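Local coordinates for sialidase B (PDB 4XJW), which removes terminal sialic acid residues from oligosaccharides, glycoproteins and glycolipids by cleaving alpha-2,3, alpha-2,6 and alpha-2,8 glycosidic linkages, at residues 562-574 with 588-602. The protein carries 1 engineered substitution. Sequence-based numbering, arbitrary orientation.
Sequences QLIDGKEAVILST and VGLVNKEDDSIDWKY
The indole of W600 lies between L572, whose CD1 sits over one face of the six-membered ring, 3.9 Å from its centroid in a CH-pi contact, and I598, whose CG2 covers the opposite face. V570 CG1, anti to the backbone N (chi1 166°), meets the ring edge at W600 CH2, 4.0 Å away. G589, with no side chain, leaves I598 room. On the Y602 phenol, K601 CG rests over one face near the rim, while D565 OD2 comes to the edge in the ring plane, the carboxylate turned 53° from the ring. Y602 OH donates to that oxygen at a doubtfully short 2.4 Å, and K601 NZ, on a fully extended chain, forms a salt bridge to it at 2.7 Å from above the carboxylate plane. D565 is the second residue of the type I' turn 564-567; it and G566 both have positive phi, which glycine adopts without strain.

Between the two rings, on opposite sheet faces, strands 569-574 and 588-592 pair antiparallel. V570 and G589 form the hydrogen-bonded pair, N to O at 2.8 Å both ways, and V591 N extends the pattern to E568 O. A water bridges E568 N to V591 O. The small A569 leaves room for L590 CD2, 4.0 Å from A569 CB, and I564 CD1 packs on V588 CG1. On the other face V570 and L572 meet F517 of the neighbouring blade. This is the outer part of a sialidase beta-propeller blade; a classic bulge sets both K601 and Y602 against V588.

Polar groups hold the margins: E568 OE2 forms a salt bridge with K593 NZ at 3.1 Å, and OE1 one with K559. The salt bridge from K601 would favour an ionised D565 and ties the turn to the blade's outermost strand.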
loop_
_atom_site.group_PDB
_atom_site.type_symbol
_atom_site.label_atom_id
_atom_site.label_comp_id
_atom_site.label_asym_id
_atom_site.label_seq_id
_atom_site.Cartn_x
_atom_site.Cartn_y
_atom_site.Cartn_z
ATOM N N GLN A 562 -18.004 -18.156 12.296
ATOM C CA GLN A 562 -18.134 -19.561 12.674
ATOM C C GLN A 562 -17.329 -19.834 13.932
ATOM O O GLN A 562 -16.335 -19.150 14.202
ATOM C CB GLN A 562 -17.645 -20.472 11.543
ATOM C CG GLN A 562 -18.296 -20.190 10.183
ATOM C CD GLN A 562 -19.785 -20.449 10.179
ATOM O OE1 GLN A 562 -20.231 -21.565 10.443
ATOM N NE2 GLN A 562 -20.568 -19.414 9.885
ATOM N N LEU A 563 -17.764 -20.821 14.711
ATOM C CA LEU A 563 -17.010 -21.241 15.893
ATOM C C LEU A 563 -15.734 -21.926 15.457
ATOM O O LEU A 563 -15.694 -22.591 14.424
ATOM C CB LEU A 563 -17.821 -22.221 16.750
ATOM C CG LEU A 563 -19.172 -21.769 17.298
ATOM C CD1 LEU A 563 -19.765 -22.849 18.205
ATOM C CD2 LEU A 563 -19.069 -20.440 18.027
ATOM N N ILE A 564 -14.685 -21.751 16.255
ATOM C CA ILE A 564 -13.437 -22.473 16.084
ATOM C C ILE A 564 -13.151 -23.120 17.438
ATOM O O ILE A 564 -13.191 -22.447 18.467
ATOM C CB ILE A 564 -12.275 -21.522 15.674
ATOM C CG1 ILE A 564 -12.561 -20.874 14.315
ATOM C CG2 ILE A 564 -10.949 -22.280 15.628
ATOM C CD1 ILE A 564 -11.494 -19.848 13.871
ATOM N N ASP A 565 -12.917 -24.432 17.434
ATOM C CA ASP A 565 -12.756 -25.197 18.671
ATOM C C ASP A 565 -13.945 -24.990 19.614
ATOM O O ASP A 565 -13.786 -24.946 20.832
ATOM C CB ASP A 565 -11.443 -24.834 19.380
ATOM C CG ASP A 565 -10.220 -25.246 18.590
ATOM O OD1 ASP A 565 -10.336 -26.150 17.736
ATOM O OD2 ASP A 565 -9.135 -24.669 18.836
ATOM N N GLY A 566 -15.131 -24.841 19.033
ATOM C CA GLY A 566 -16.346 -24.646 19.800
ATOM C C GLY A 566 -16.461 -23.299 20.483
ATOM O O GLY A 566 -17.305 -23.114 21.363
ATOM N N LYS A 567 -15.614 -22.349 20.088
ATOM C CA LYS A 567 -15.613 -21.025 20.704
ATOM C C LYS A 567 -15.716 -19.919 19.657
ATOM O O LYS A 567 -15.409 -20.131 18.482
ATOM C CB LYS A 567 -14.351 -20.828 21.556
ATOM C CG LYS A 567 -14.116 -21.947 22.569
ATOM C CD LYS A 567 -13.205 -21.509 23.705
ATOM C CE LYS A 567 -13.973 -20.713 24.745
ATOM N NZ LYS A 567 -13.084 -20.215 25.826
ATOM N N GLU A 568 -16.174 -18.749 20.081
ATOM C CA GLU A 568 -16.253 -17.616 19.171
ATOM C C GLU A 568 -14.845 -17.096 18.956
ATOM O O GLU A 568 -14.000 -17.162 19.858
ATOM C CB GLU A 568 -17.161 -16.536 19.730
ATOM C CG GLU A 568 -18.585 -17.043 19.938
ATOM C CD GLU A 568 -19.506 -16.004 20.539
ATOM O OE1 GLU A 568 -19.198 -14.799 20.426
ATOM O OE2 GLU A 568 -20.544 -16.395 21.119
ATOM N N ALA A 569 -14.591 -16.571 17.762
ATOM C CA ALA A 569 -13.218 -16.291 17.365
ATOM C C ALA A 569 -13.020 -14.898 16.777
ATOM O O ALA A 569 -13.869 -14.397 16.033
ATOM C CB ALA A 569 -12.740 -17.349 16.396
ATOM N N VAL A 570 -11.875 -14.305 17.112
ATOM C CA VAL A 570 -11.428 -13.042 16.547
ATOM C C VAL A 570 -10.137 -13.319 15.785
ATOM O O VAL A 570 -9.335 -14.155 16.206
ATOM C CB VAL A 570 -11.194 -12.020 17.666
ATOM C CG1 VAL A 570 -10.418 -10.803 17.183
ATOM C CG2 VAL A 570 -12.525 -11.613 18.254
ATOM N N ILE A 571 -9.945 -12.660 14.644
ATOM C CA ILE A 571 -8.702 -12.819 13.899
ATOM C C ILE A 571 -8.023 -11.464 13.716
ATOM O O ILE A 571 -8.653 -10.497 13.279
ATOM C CB ILE A 571 -8.914 -13.510 12.544
ATOM C CG1 ILE A 571 -9.658 -14.833 12.751
ATOM C CG2 ILE A 571 -7.574 -13.744 11.850
ATOM C CD1 ILE A 571 -10.093 -15.504 11.464
ATOM N N LEU A 572 -6.748 -11.392 14.095
ATOM C CA LEU A 572 -5.948 -10.188 13.930
ATOM C C LEU A 572 -4.923 -10.392 12.811
ATOM O O LEU A 572 -4.394 -11.489 12.639
ATOM C CB LEU A 572 -5.204 -9.877 15.230
ATOM C CG LEU A 572 -5.957 -9.615 16.526
ATOM C CD1 LEU A 572 -4.951 -9.191 17.605
ATOM C CD2 LEU A 572 -7.025 -8.546 16.366
ATOM N N SER A 573 -4.631 -9.326 12.070
ATOM C CA SER A 573 -3.563 -9.331 11.066
ATOM C C SER A 573 -2.577 -8.213 11.394
ATOM O O SER A 573 -2.986 -7.066 11.572
ATOM C CB SER A 573 -4.157 -9.105 9.677
ATOM O OG SER A 573 -3.173 -8.732 8.742
ATOM N N THR A 574 -1.286 -8.547 11.446
ATOM C CA THR A 574 -0.256 -7.602 11.870
ATOM C C THR A 574 1.103 -8.208 11.606
ATOM O O THR A 574 1.239 -9.430 11.607
ATOM C CB THR A 574 -0.383 -7.310 13.394
ATOM O OG1 THR A 574 0.711 -6.490 13.835
ATOM C CG2 THR A 574 -0.393 -8.602 14.193
ATOM N N VAL A 588 -5.291 -16.046 15.594
ATOM C CA VAL A 588 -6.660 -16.428 15.921
ATOM C C VAL A 588 -6.849 -16.485 17.433
ATOM O O VAL A 588 -6.121 -17.202 18.122
ATOM C CB VAL A 588 -7.015 -17.799 15.320
ATOM C CG1 VAL A 588 -8.451 -18.171 15.659
ATOM C CG2 VAL A 588 -6.806 -17.811 13.805
ATOM N N GLY A 589 -7.807 -15.715 17.944
ATOM C CA GLY A 589 -8.109 -15.719 19.368
ATOM C C GLY A 589 -9.505 -16.241 19.648
ATOM O O GLY A 589 -10.452 -15.920 18.924
ATOM N N LEU A 590 -9.637 -17.046 20.701
ATOM C CA LEU A 590 -10.941 -17.581 21.092
ATOM C C LEU A 590 -11.462 -16.834 22.315
ATOM O O LEU A 590 -10.705 -16.578 23.263
ATOM C CB LEU A 590 -10.835 -19.071 21.404
ATOM C CG LEU A 590 -10.152 -19.932 20.345
ATOM C CD1 LEU A 590 -10.228 -21.404 20.704
ATOM C CD2 LEU A 590 -10.758 -19.682 18.974
ATOM N N VAL A 591 -12.742 -16.476 22.290
ATOM C CA VAL A 591 -13.338 -15.673 23.349
ATOM C C VAL A 591 -13.800 -16.532 24.522
ATOM O O VAL A 591 -14.506 -17.528 24.341
ATOM C CB VAL A 591 -14.531 -14.833 22.827
ATOM C CG1 VAL A 591 -15.141 -14.010 23.950
ATOM C CG2 VAL A 591 -14.086 -13.931 21.684
ATOM N N ASN A 592 -13.373 -16.139 25.717
ATOM C CA ASN A 592 -13.865 -16.711 26.960
ATOM C C ASN A 592 -15.162 -15.992 27.325
ATOM O O ASN A 592 -15.141 -14.814 27.685
ATOM C CB ASN A 592 -12.816 -16.529 28.060
ATOM C CG ASN A 592 -13.171 -17.260 29.344
ATOM O OD1 ASN A 592 -14.316 -17.656 29.553
ATOM N ND2 ASN A 592 -12.182 -17.440 30.213
ATOM N N LYS A 593 -16.287 -16.698 27.227
ATOM C CA LYS A 593 -17.600 -16.090 27.454
ATOM C C LYS A 593 -17.798 -15.599 28.891
ATOM O O LYS A 593 -18.715 -14.831 29.171
ATOM C CB LYS A 593 -18.716 -17.061 27.069
ATOM C CG LYS A 593 -18.675 -17.509 25.618
ATOM C CD LYS A 593 -18.871 -16.337 24.655
ATOM C CE LYS A 593 -20.290 -15.793 24.713
ATOM N NZ LYS A 593 -20.529 -14.725 23.691
ATOM N N GLU A 594 -16.924 -16.041 29.788
ATOM C CA GLU A 594 -16.951 -15.638 31.189
ATOM C C GLU A 594 -16.812 -14.126 31.331
ATOM O O GLU A 594 -17.600 -13.473 32.021
ATOM C CB GLU A 594 -15.782 -16.306 31.912
ATOM C CG GLU A 594 -15.955 -16.568 33.396
ATOM C CD GLU A 594 -14.665 -17.073 34.029
ATOM O OE1 GLU A 594 -13.579 -16.745 33.502
ATOM O OE2 GLU A 594 -14.738 -17.800 35.042
ATOM N N ASP A 595 -15.799 -13.576 30.666
ATOM C CA ASP A 595 -15.363 -12.209 30.916
ATOM C C ASP A 595 -14.956 -11.486 29.636
ATOM O O ASP A 595 -14.306 -10.438 29.690
ATOM C CB ASP A 595 -14.170 -12.230 31.867
ATOM C CG ASP A 595 -13.078 -13.181 31.406
ATOM O OD1 ASP A 595 -13.199 -13.741 30.291
ATOM O OD2 ASP A 595 -12.095 -13.367 32.154
ATOM N N ASP A 596 -15.324 -12.064 28.495
ATOM C CA ASP A 596 -14.986 -11.504 27.189
ATOM C C ASP A 596 -13.479 -11.412 26.946
ATOM O O ASP A 596 -13.034 -10.684 26.059
ATOM C CB ASP A 596 -15.641 -10.130 26.992
ATOM C CG ASP A 596 -17.152 -10.205 26.924
ATOM O OD1 ASP A 596 -17.671 -11.091 26.219
ATOM O OD2 ASP A 596 -17.814 -9.372 27.576
ATOM N N SER A 597 -12.690 -12.138 27.730
ATOM C CA SER A 597 -11.258 -12.186 27.472
ATOM C C SER A 597 -10.990 -13.093 26.270
ATOM O O SER A 597 -11.841 -13.907 25.887
ATOM C CB SER A 597 -10.472 -12.661 28.700
ATOM O OG SER A 597 -10.703 -14.030 28.964
ATOM N N ILE A 598 -9.811 -12.938 25.671
ATOM C CA ILE A 598 -9.454 -13.666 24.459
ATOM C C ILE A 598 -8.147 -14.431 24.624
ATOM O O ILE A 598 -7.122 -13.853 25.014
ATOM C CB ILE A 598 -9.303 -12.700 23.258
ATOM C CG1 ILE A 598 -10.598 -11.924 23.015
ATOM C CG2 ILE A 598 -8.878 -13.460 22.007
ATOM C CD1 ILE A 598 -10.520 -10.932 21.859
ATOM N N ASP A 599 -8.190 -15.732 24.341
ATOM C CA ASP A 599 -6.992 -16.565 24.332
ATOM C C ASP A 599 -6.436 -16.655 22.919
ATOM O O ASP A 599 -7.026 -17.306 22.053
ATOM C CB ASP A 599 -7.302 -17.969 24.863
ATOM C CG ASP A 599 -6.188 -18.962 24.580
ATOM O OD1 ASP A 599 -4.997 -18.578 24.652
ATOM O OD2 ASP A 599 -6.505 -20.133 24.283
ATOM N N TRP A 600 -5.298 -16.004 22.684
ATOM C CA TRP A 600 -4.658 -16.037 21.367
ATOM C C TRP A 600 -3.967 -17.377 21.138
ATOM O O TRP A 600 -2.825 -17.598 21.547
ATOM C CB TRP A 600 -3.711 -14.849 21.200
ATOM C CG TRP A 600 -4.419 -13.562 21.477
ATOM C CD1 TRP A 600 -4.355 -12.818 22.619
ATOM C CD2 TRP A 600 -5.350 -12.891 20.612
ATOM N NE1 TRP A 600 -5.170 -11.716 22.512
ATOM C CE2 TRP A 600 -5.788 -11.736 21.290
ATOM C CE3 TRP A 600 -5.843 -13.152 19.329
ATOM C CZ2 TRP A 600 -6.698 -10.843 20.724
ATOM C CZ3 TRP A 600 -6.747 -12.269 18.776
ATOM C CH2 TRP A 600 -7.170 -11.132 19.469
ATOM N N LYS A 601 -4.691 -18.273 20.480
ATOM C CA LYS A 601 -4.346 -19.689 20.449
ATOM C C LYS A 601 -3.528 -20.129 19.229
ATOM O O LYS A 601 -2.667 -21.008 19.333
ATOM C CB LYS A 601 -5.635 -20.501 20.537
ATOM C CG LYS A 601 -5.452 -22.001 20.619
ATOM C CD LYS A 601 -6.817 -22.663 20.849
ATOM C CE LYS A 601 -6.721 -24.165 21.027
ATOM N NZ LYS A 601 -8.067 -24.737 21.350
ATOM N N TYR A 602 -3.799 -19.530 18.074
ATOM C CA TYR A 602 -3.130 -19.921 16.833
ATOM C C TYR A 602 -2.415 -18.732 16.184
ATOM O O TYR A 602 -2.959 -17.629 16.145
ATOM C CB TYR A 602 -4.147 -20.500 15.843
ATOM C CG TYR A 602 -4.919 -21.700 16.353
ATOM C CD1 TYR A 602 -4.338 -22.959 16.380
ATOM C CD2 TYR A 602 -6.237 -21.574 16.778
ATOM C CE1 TYR A 602 -5.038 -24.058 16.827
ATOM C CE2 TYR A 602 -6.949 -22.663 17.226
ATOM C CZ TYR A 602 -6.339 -23.905 17.251
ATOM O OH TYR A 602 -7.031 -25.001 17.699
HETATM O O HOH W 1 -16.647 -18.289 22.911
#